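Local coordinates for protein cellulase (Bacillus sp. BG-CS10, PDB 5E09) that probably hydrolyses internal beta-1,4-glucosidic bonds of cellulose, as a salt-adapted family 5 glycoside hydrolase carrying a family 46 carbohydrate-binding module, at residues 513-516 and 520-523; 62-67 and 74-79; 251-256 and 298-303. All blocks are in the same frame, centred on the assembly; numbering follows the deposited sequence.

Two of the three contacts belong to the catalytic family 5 barrel and one to the C-terminal carbohydrate-binding module. Along the chain they follow one another without overlap: interaction 2, where the loop after strand 57-60 meets the start of helix 78-93; interaction 3, between helices 243-261 and 286-302 outside the barrel; and interaction 1, the hairpin of strands 509-516 and 521-529. Centre to centre, interactions 2 and 3 lie about 37 Å apart, as do 1 and 3, while 1 and 2 are about 51 Å apart on opposite sides of the chain's centre. None touches another: two lie within the catalytic domain and one within the binding module of this multidomain enzyme.

Interaction 1 (513-516 and 520-523); sequences TFHF and EMVE
Phe516 and Val522 meet through matching torsions: CG of Phe516 is anti to its own carbonyl carbon (chi1 -68°), and CG2 of Val522 is likewise anti to its own, which turns this methyl toward the ring. Phe516 CE1 comes to 3.5 Å from Val522 CG2, at a slant that is neither face nor edge. The ring's edge also lies near the carbonyl oxygen of Glu520. Behind these side chains the backbones run antiparallel. Phe514 and Val522 form a hydrogen-bonded pair, N to O at 2.9 Å in both directions, and Phe516 N adds a bond of 3.0 Å to Glu520 O that lies almost in line with that carbonyl. Together they make the turn end of a beta hairpin, strands 509-516 and 521-529, in the antiparallel sheet of the carbohydrate-binding module. Phe514, Phe516 and Val522 lie on the side where Leu437 and Pro435 pack against them. Across the sheet, Thr513, His515, Met521 and Glu523 make up the other face. Met521 is modelled as selenomethionine, and its extended chain brings SE obliquely to the imidazole, 4.2 Å from the centroid of the His515 ring, with CG above the same ring near its rim. His515 NE2 bonds to Glu462 on the adjoining strand, which, with the ring of Phe479 beside it, is likely to limit how the imidazole can turn. Glu523 is bent at chi2 (-78°), and its carboxylate comes back beside Thr513, OE2 lying 3.2 Å from OG1 and 3.4 Å from CG2 of that threonine. At the turn, the carboxylate of Glu520 leads away from the hairpin to a salt bridge with Arg351.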
loop_
_atom_site.group_PDB
_atom_site.type_symbol
_atom_site.label_atom_id
_atom_site.label_comp_id
_atom_site.label_asym_id
_atom_site.label_seq_id
_atom_site.Cartn_x
_atom_site.Cartn_y
_atom_site.Cartn_z
ATOM N N THR A 513 -4.436 27.297 -1.180
ATOM C CA THR A 513 -5.325 27.115 -0.046
ATOM C C THR A 513 -4.942 25.846 0.686
ATOM O O THR A 513 -5.167 24.756 0.176
ATOM C CB THR A 513 -6.799 27.009 -0.481
ATOM O OG1 THR A 513 -7.145 28.132 -1.296
ATOM C CG2 THR A 513 -7.722 26.948 0.741
ATOM N N PHE A 514 -4.363 25.972 1.874
ATOM C CA PHE A 514 -4.039 24.783 2.661
ATOM C C PHE A 514 -5.225 24.331 3.521
ATOM O O PHE A 514 -5.771 25.110 4.313
ATOM C CB PHE A 514 -2.811 25.037 3.531
ATOM C CG PHE A 514 -1.547 25.239 2.743
ATOM C CD1 PHE A 514 -0.777 24.154 2.360
ATOM C CD2 PHE A 514 -1.138 26.513 2.373
ATOM C CE1 PHE A 514 0.387 24.332 1.632
ATOM C CE2 PHE A 514 0.025 26.703 1.641
ATOM C CZ PHE A 514 0.790 25.607 1.270
ATOM N N HIS A 515 -5.621 23.074 3.326
ATOM C CA HIS A 515 -6.658 22.429 4.124
ATOM C C HIS A 515 -6.032 21.592 5.237
ATOM O O HIS A 515 -5.253 20.654 4.969
ATOM C CB HIS A 515 -7.551 21.530 3.256
ATOM C CG HIS A 515 -8.283 22.255 2.166
ATOM N ND1 HIS A 515 -9.660 22.283 2.085
ATOM C CD2 HIS A 515 -7.831 22.957 1.099
ATOM C CE1 HIS A 515 -10.024 22.976 1.021
ATOM N NE2 HIS A 515 -8.933 23.398 0.406
ATOM N N PHE A 516 -6.396 21.936 6.473
ATOM C CA PHE A 516 -5.938 21.251 7.680
ATOM C C PHE A 516 -7.011 20.310 8.220
ATOM O O PHE A 516 -8.196 20.489 7.946
ATOM C CB PHE A 516 -5.552 22.263 8.760
ATOM C CG PHE A 516 -4.340 23.068 8.426
ATOM C CD1 PHE A 516 -4.429 24.161 7.579
ATOM C CD2 PHE A 516 -3.106 22.734 8.960
ATOM C CE1 PHE A 516 -3.305 24.903 7.265
ATOM C CE2 PHE A 516 -1.979 23.477 8.651
ATOM C CZ PHE A 516 -2.079 24.558 7.801
ATOM N N GLU A 520 -9.542 23.983 9.597
ATOM C CA GLU A 520 -8.986 25.285 9.234
ATOM C C GLU A 520 -8.501 25.317 7.792
ATOM O O GLU A 520 -8.034 24.315 7.252
ATOM C CB GLU A 520 -7.830 25.668 10.165
ATOM C CG GLU A 520 -8.267 26.123 11.543
ATOM C CD GLU A 520 -9.034 27.431 11.511
ATOM O OE1 GLU A 520 -8.745 28.281 10.640
ATOM O OE2 GLU A 520 -9.932 27.607 12.360
HETATM N N MSE A 521 -8.626 26.476 7.169
HETATM C CA MSE A 521 -8.076 26.678 5.842
HETATM C C MSE A 521 -7.244 27.943 5.848
HETATM O O MSE A 521 -7.690 28.974 6.336
HETATM C CB MSE A 521 -9.180 26.768 4.793
HETATM C CG MSE A 521 -10.094 25.562 4.764
HETATM SE SE MSE A 521 -11.315 25.660 3.264
HETATM C CE MSE A 521 -12.589 24.289 3.815
ATOM N N VAL A 522 -6.030 27.867 5.317
ATOM C CA VAL A 522 -5.166 29.042 5.307
ATOM C C VAL A 522 -4.803 29.426 3.872
ATOM O O VAL A 522 -4.379 28.583 3.077
ATOM C CB VAL A 522 -3.892 28.807 6.137
ATOM C CG1 VAL A 522 -3.077 30.087 6.236
ATOM C CG2 VAL A 522 -4.262 28.307 7.519
ATOM N N GLU A 523 -4.994 30.701 3.546
ATOM C CA GLU A 523 -4.721 31.204 2.211
ATOM C C GLU A 523 -3.298 31.725 2.139
ATOM O O GLU A 523 -2.768 32.235 3.127
ATOM C CB GLU A 523 -5.709 32.307 1.834
ATOM C CG GLU A 523 -7.168 31.861 1.816
ATOM C CD GLU A 523 -7.528 31.074 0.567
ATOM O OE1 GLU A 523 -6.861 31.268 -0.474
ATOM O OE2 GLU A 523 -8.481 30.266 0.619
#

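Interaction 2 (62-67 and 74-79); sequences VTWENQ and YTINED
Trp64 meets Ile76 with the six-membered end of its indole, backed from within its own segment by Val62, two residues earlier, whose CG1 lies over the centre of one indole face, 3.3 Å above the plane. The indole holds CG anti to its carbonyl carbon (chi1 -60°), and the benzo edge thereby meets the isoleucine: CZ3 lies 3.9 Å from Ile76 CG2, and that methyl sits near the ring plane. CD1 of Ile76 is 4.1 Å from CZ3 of Trp64, but well out of the ring plane, on the side away from Val62. At the other end of the indole, NE1 bonds to the carbonyl of Asn101. With an alanine here, Ile76 and Val62 would probably face a gap, and the Asn101 carbonyl would lose its indole donor. After the short 3-10 turn at 65-66, Gln67 N returns to Trp64 O at 2.8 Å. Gln67 then faces the other segment with both backbone and side chain. Its carbonyl oxygen accepts from Asn77 N at 2.8 Å in a nearly straight bond (168° at the hydrogen), and Ile76 CA lies 3.3 Å from the same oxygen. Folded back at chi2, the side chain sets OE1 3.5 Å from Asn77 CB, the two amide planes 69° apart. Asn77 is the N-cap of helix 78-93 in the catalytic barrel domain; its OD1 accepts a hydrogen bond from Phe80 N and a weak one from Asp79 N. The loop following strand 57-60 therefore grips the residue that starts the next barrel helix: the backbone N of Asn77 is spent on Gln67, while its side chain serves the first turn.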
loop_
_atom_site.group_PDB
_atom_site.type_symbol
_atom_site.label_atom_id
_atom_site.label_comp_id
_atom_site.label_asym_id
_atom_site.label_seq_id
_atom_site.Cartn_x
_atom_site.Cartn_y
_atom_site.Cartn_z
ATOM N N VAL A 62 11.794 -11.588 -7.213
ATOM C CA VAL A 62 13.174 -11.580 -7.672
ATOM C C VAL A 62 13.287 -10.996 -9.072
ATOM O O VAL A 62 12.580 -11.416 -9.985
ATOM C CB VAL A 62 13.781 -12.991 -7.674
ATOM C CG1 VAL A 62 15.251 -12.920 -8.053
ATOM C CG2 VAL A 62 13.615 -13.649 -6.308
ATOM N N THR A 63 14.164 -10.013 -9.228
ATOM C CA THR A 63 14.530 -9.514 -10.546
ATOM C C THR A 63 15.826 -10.200 -10.962
ATOM O O THR A 63 16.816 -10.163 -10.226
ATOM C CB THR A 63 14.702 -7.987 -10.556
ATOM O OG1 THR A 63 13.452 -7.370 -10.220
ATOM C CG2 THR A 63 15.140 -7.505 -11.930
ATOM N N TRP A 64 15.812 -10.831 -12.134
ATOM C CA TRP A 64 16.894 -11.731 -12.536
ATOM C C TRP A 64 17.869 -11.150 -13.556
ATOM O O TRP A 64 18.999 -11.622 -13.649
ATOM C CB TRP A 64 16.310 -13.023 -13.113
ATOM C CG TRP A 64 15.447 -13.773 -12.158
ATOM C CD1 TRP A 64 14.092 -13.710 -12.059
ATOM C CD2 TRP A 64 15.883 -14.704 -11.160
ATOM N NE1 TRP A 64 13.652 -14.543 -11.061
ATOM C CE2 TRP A 64 14.730 -15.164 -10.498
ATOM C CE3 TRP A 64 17.132 -15.187 -10.768
ATOM C CZ2 TRP A 64 14.796 -16.088 -9.454
ATOM C CZ3 TRP A 64 17.195 -16.102 -9.740
ATOM C CH2 TRP A 64 16.035 -16.542 -9.090
ATOM N N GLU A 65 17.431 -10.146 -14.316
ATOM C CA GLU A 65 18.172 -9.671 -15.490
ATOM C C GLU A 65 19.657 -9.397 -15.256
ATOM O O GLU A 65 20.500 -9.778 -16.069
ATOM C CB GLU A 65 17.537 -8.398 -16.044
ATOM C CG GLU A 65 18.279 -7.855 -17.258
ATOM C CD GLU A 65 18.253 -6.346 -17.334
ATOM O OE1 GLU A 65 17.173 -5.782 -17.604
ATOM O OE2 GLU A 65 19.311 -5.721 -17.117
ATOM N N ASN A 66 19.973 -8.733 -14.150
ATOM C CA ASN A 66 21.353 -8.366 -13.850
ATOM C C ASN A 66 22.164 -9.506 -13.228
ATOM O O ASN A 66 23.301 -9.310 -12.801
ATOM C CB ASN A 66 21.375 -7.142 -12.932
ATOM C CG ASN A 66 20.983 -5.870 -13.657
ATOM O OD1 ASN A 66 21.281 -5.702 -14.838
ATOM N ND2 ASN A 66 20.309 -4.967 -12.953
ATOM N N GLN A 67 21.589 -10.700 -13.186
ATOM C CA GLN A 67 22.293 -11.850 -12.635
ATOM C C GLN A 67 22.398 -12.964 -13.672
ATOM O O GLN A 67 22.699 -14.113 -13.342
ATOM C CB GLN A 67 21.588 -12.358 -11.372
ATOM C CG GLN A 67 21.431 -11.313 -10.271
ATOM C CD GLN A 67 22.751 -10.940 -9.600
ATOM O OE1 GLN A 67 23.761 -11.625 -9.760
ATOM N NE2 GLN A 67 22.739 -9.848 -8.842
ATOM N N TYR A 74 22.152 -18.272 -20.629
ATOM C CA TYR A 74 21.693 -17.238 -19.706
ATOM C C TYR A 74 21.804 -17.700 -18.261
ATOM O O TYR A 74 20.905 -17.451 -17.453
ATOM C CB TYR A 74 20.251 -16.849 -20.009
ATOM C CG TYR A 74 20.035 -16.248 -21.374
ATOM C CD1 TYR A 74 20.412 -14.941 -21.643
ATOM C CD2 TYR A 74 19.435 -16.981 -22.387
ATOM C CE1 TYR A 74 20.206 -14.381 -22.888
ATOM C CE2 TYR A 74 19.227 -16.427 -23.639
ATOM C CZ TYR A 74 19.615 -15.126 -23.881
ATOM O OH TYR A 74 19.411 -14.564 -25.117
ATOM N N THR A 75 22.899 -18.385 -17.945
ATOM C CA THR A 75 23.061 -18.985 -16.631
ATOM C C THR A 75 22.994 -17.922 -15.542
ATOM O O THR A 75 23.563 -16.837 -15.673
ATOM C CB THR A 75 24.388 -19.756 -16.515
ATOM O OG1 THR A 75 24.540 -20.622 -17.648
ATOM C CG2 THR A 75 24.419 -20.586 -15.232
ATOM N N ILE A 76 22.264 -18.247 -14.481
ATOM C CA ILE A 76 22.093 -17.377 -13.330
ATOM C C ILE A 76 23.321 -17.432 -12.425
ATOM O O ILE A 76 23.795 -18.520 -12.097
ATOM C CB ILE A 76 20.840 -17.786 -12.526
ATOM C CG1 ILE A 76 19.592 -17.713 -13.414
ATOM C CG2 ILE A 76 20.692 -16.930 -11.274
ATOM C CD1 ILE A 76 18.398 -18.462 -12.854
ATOM N N ASN A 77 23.828 -16.266 -12.030
ATOM C CA ASN A 77 24.954 -16.170 -11.100
ATOM C C ASN A 77 24.741 -17.039 -9.858
ATOM O O ASN A 77 23.738 -16.899 -9.154
ATOM C CB ASN A 77 25.174 -14.713 -10.694
ATOM C CG ASN A 77 26.327 -14.542 -9.726
ATOM O OD1 ASN A 77 26.179 -14.756 -8.520
ATOM N ND2 ASN A 77 27.484 -14.139 -10.248
ATOM N N GLU A 78 25.689 -17.933 -9.593
ATOM C CA GLU A 78 25.496 -18.967 -8.581
ATOM C C GLU A 78 25.428 -18.421 -7.155
ATOM O O GLU A 78 24.732 -18.984 -6.309
ATOM C CB GLU A 78 26.604 -20.022 -8.688
ATOM C CG GLU A 78 26.431 -21.223 -7.758
ATOM C CD GLU A 78 25.097 -21.944 -7.942
ATOM O OE1 GLU A 78 24.543 -21.929 -9.065
ATOM O OE2 GLU A 78 24.597 -22.521 -6.951
ATOM N N ASP A 79 26.139 -17.328 -6.886
ATOM C CA ASP A 79 26.098 -16.701 -5.565
ATOM C C ASP A 79 24.692 -16.189 -5.261
ATOM O O ASP A 79 24.055 -16.600 -4.283
ATOM C CB ASP A 79 27.109 -15.552 -5.473
ATOM C CG ASP A 79 28.530 -16.037 -5.222
ATOM O OD1 ASP A 79 28.702 -17.023 -4.472
ATOM O OD2 ASP A 79 29.475 -15.424 -5.768
#

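Interaction 3 (251-256 and 298-303); sequences DTFNRV and HHLNER
Two helices on the outside of the family 5 barrel, 243-261 and 286-302, meet here through one apolar and one polar pair. Leu300 CD2 sits squarely over the Phe253 ring, 3.4 Å from its centroid and 10° off the normal, a CH-pi contact. Leu300 CG is anti to the carbonyl carbon (chi1 -64°) and CD1 continues the chain (chi2 180°), leaving the other methyl, CD2, to turn onto the ring. Thr252 CG2 lies above the centre of the opposite face, so the phenyl is sandwiched between two methyl groups. Phe253 also meets Tyr225 edge-to-face, and Leu269 of strand 267-272 touches both Phe253 and Leu300. These helices follow strands 219-225 and 267-272 of the eight-stranded (beta/alpha)8 barrel, and the apolar pair packs down onto the strand that runs between them in sequence. Beside it, Arg303, just past the end of its helix, stretches from CG to NE and lays CD 3.4 Å from Phe253 O. Its guanidinium grips Asn254 OD1 side-on: NE and NH2 each bond to this one oxygen at 3.0 Å. The oxygen lies almost in the guanidinium plane, whereas both donors approach from the same face of the amide, well out of its plane. NH1 turns back to its own helix, bonding to His299 O at 2.9 Å and to His299 ND1 at 3.0 Å, with NH1 almost in the plane of that imidazole.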
loop_
_atom_site.group_PDB
_atom_site.type_symbol
_atom_site.label_atom_id
_atom_site.label_comp_id
_atom_site.label_asym_id
_atom_site.label_seq_id
_atom_site.Cartn_x
_atom_site.Cartn_y
_atom_site.Cartn_z
ATOM N N ASP A 251 -16.741 -3.345 -5.668
ATOM C CA ASP A 251 -16.884 -3.720 -7.073
ATOM C C ASP A 251 -15.724 -4.599 -7.537
ATOM O O ASP A 251 -15.934 -5.692 -8.111
ATOM C CB ASP A 251 -16.978 -2.472 -7.962
ATOM C CG ASP A 251 -18.212 -1.626 -7.666
ATOM O OD1 ASP A 251 -19.145 -2.129 -7.003
ATOM O OD2 ASP A 251 -18.255 -0.456 -8.106
ATOM N N THR A 252 -14.503 -4.123 -7.279
ATOM C CA THR A 252 -13.309 -4.843 -7.709
ATOM C C THR A 252 -13.353 -6.298 -7.269
ATOM O O THR A 252 -13.261 -7.229 -8.091
ATOM C CB THR A 252 -12.020 -4.202 -7.161
ATOM O OG1 THR A 252 -11.904 -2.858 -7.646
ATOM C CG2 THR A 252 -10.804 -5.005 -7.595
ATOM N N PHE A 253 -13.524 -6.514 -5.973
ATOM C CA PHE A 253 -13.395 -7.881 -5.503
ATOM C C PHE A 253 -14.684 -8.681 -5.670
ATOM O O PHE A 253 -14.662 -9.907 -5.624
ATOM C CB PHE A 253 -12.876 -7.872 -4.072
ATOM C CG PHE A 253 -11.431 -7.454 -3.994
ATOM C CD1 PHE A 253 -10.432 -8.327 -4.390
ATOM C CD2 PHE A 253 -11.080 -6.173 -3.609
ATOM C CE1 PHE A 253 -9.101 -7.950 -4.361
ATOM C CE2 PHE A 253 -9.750 -5.783 -3.572
ATOM C CZ PHE A 253 -8.756 -6.675 -3.949
ATOM N N ASN A 254 -15.791 -7.998 -5.932
ATOM C CA ASN A 254 -16.987 -8.699 -6.382
ATOM C C ASN A 254 -16.731 -9.380 -7.712
ATOM O O ASN A 254 -17.030 -10.562 -7.871
ATOM C CB ASN A 254 -18.187 -7.759 -6.514
ATOM C CG ASN A 254 -18.957 -7.612 -5.217
ATOM O OD1 ASN A 254 -18.748 -8.369 -4.268
ATOM N ND2 ASN A 254 -19.855 -6.635 -5.172
ATOM N N ARG A 255 -16.169 -8.660 -8.679
ATOM C CA ARG A 255 -15.961 -9.329 -9.956
ATOM C C ARG A 255 -14.801 -10.329 -9.884
ATOM O O ARG A 255 -14.827 -11.356 -10.580
ATOM C CB ARG A 255 -15.757 -8.320 -11.091
ATOM C CG ARG A 255 -14.613 -7.371 -10.940
ATOM C CD ARG A 255 -14.475 -6.511 -12.185
ATOM N NE ARG A 255 -13.430 -5.515 -12.006
ATOM C CZ ARG A 255 -13.633 -4.314 -11.481
ATOM N NH1 ARG A 255 -14.851 -3.957 -11.098
ATOM N NH2 ARG A 255 -12.620 -3.469 -11.345
ATOM N N VAL A 256 -13.805 -10.066 -9.036
ATOM C CA VAL A 256 -12.769 -11.084 -8.831
ATOM C C VAL A 256 -13.390 -12.371 -8.274
ATOM O O VAL A 256 -13.058 -13.478 -8.698
ATOM C CB VAL A 256 -11.650 -10.603 -7.877
ATOM C CG1 VAL A 256 -10.747 -11.768 -7.478
ATOM C CG2 VAL A 256 -10.839 -9.497 -8.523
ATOM N N HIS A 298 -11.622 -6.814 5.597
ATOM C CA HIS A 298 -12.950 -7.379 5.833
ATOM C C HIS A 298 -13.528 -7.964 4.546
ATOM O O HIS A 298 -13.976 -9.122 4.519
ATOM C CB HIS A 298 -13.915 -6.335 6.391
ATOM C CG HIS A 298 -15.347 -6.779 6.389
ATOM N ND1 HIS A 298 -15.749 -7.994 6.899
ATOM C CD2 HIS A 298 -16.471 -6.165 5.945
ATOM C CE1 HIS A 298 -17.059 -8.113 6.768
ATOM N NE2 HIS A 298 -17.521 -7.017 6.192
ATOM N N HIS A 299 -13.513 -7.180 3.471
ATOM C CA HIS A 299 -14.175 -7.656 2.255
ATOM C C HIS A 299 -13.387 -8.769 1.536
ATOM O O HIS A 299 -13.987 -9.665 0.904
ATOM C CB HIS A 299 -14.465 -6.478 1.333
ATOM C CG HIS A 299 -15.647 -5.670 1.772
ATOM N ND1 HIS A 299 -16.945 -6.099 1.597
ATOM C CD2 HIS A 299 -15.726 -4.484 2.421
ATOM C CE1 HIS A 299 -17.775 -5.203 2.101
ATOM N NE2 HIS A 299 -17.064 -4.212 2.606
ATOM N N LEU A 300 -12.063 -8.746 1.676
ATOM C CA LEU A 300 -11.234 -9.843 1.171
ATOM C C LEU A 300 -11.579 -11.139 1.887
ATOM O O LEU A 300 -11.696 -12.199 1.260
ATOM C CB LEU A 300 -9.742 -9.548 1.337
ATOM C CG LEU A 300 -9.157 -8.367 0.558
ATOM C CD1 LEU A 300 -7.668 -8.215 0.845
ATOM C CD2 LEU A 300 -9.421 -8.510 -0.939
ATOM N N ASN A 301 -11.726 -11.048 3.207
ATOM C CA ASN A 301 -12.111 -12.207 4.004
ATOM C C ASN A 301 -13.487 -12.727 3.620
ATOM O O ASN A 301 -13.664 -13.931 3.443
ATOM C CB ASN A 301 -12.070 -11.874 5.493
ATOM C CG ASN A 301 -10.656 -11.709 6.005
ATOM O OD1 ASN A 301 -9.708 -12.225 5.424
ATOM N ND2 ASN A 301 -10.510 -10.993 7.115
ATOM N N GLU A 302 -14.454 -11.823 3.470
ATOM C CA GLU A 302 -15.789 -12.224 3.028
ATOM C C GLU A 302 -15.745 -12.913 1.662
ATOM O O GLU A 302 -16.626 -13.716 1.338
ATOM C CB GLU A 302 -16.737 -11.019 2.971
ATOM C CG GLU A 302 -17.554 -10.789 4.241
ATOM C CD GLU A 302 -18.593 -9.685 4.086
ATOM O OE1 GLU A 302 -18.669 -9.079 2.996
ATOM O OE2 GLU A 302 -19.344 -9.430 5.055
ATOM N N ARG A 303 -14.727 -12.606 0.857
ATOM C CA ARG A 303 -14.638 -13.228 -0.462
ATOM C C ARG A 303 -13.514 -14.265 -0.616
ATOM O O ARG A 303 -13.133 -14.598 -1.740
ATOM C CB ARG A 303 -14.486 -12.145 -1.528
ATOM C CG ARG A 303 -15.755 -11.350 -1.758
ATOM C CD ARG A 303 -15.447 -9.970 -2.313
ATOM N NE ARG A 303 -16.631 -9.119 -2.345
ATOM C CZ ARG A 303 -17.091 -8.439 -1.300
ATOM N NH1 ARG A 303 -16.473 -8.513 -0.126
ATOM N NH2 ARG A 303 -18.176 -7.687 -1.427
#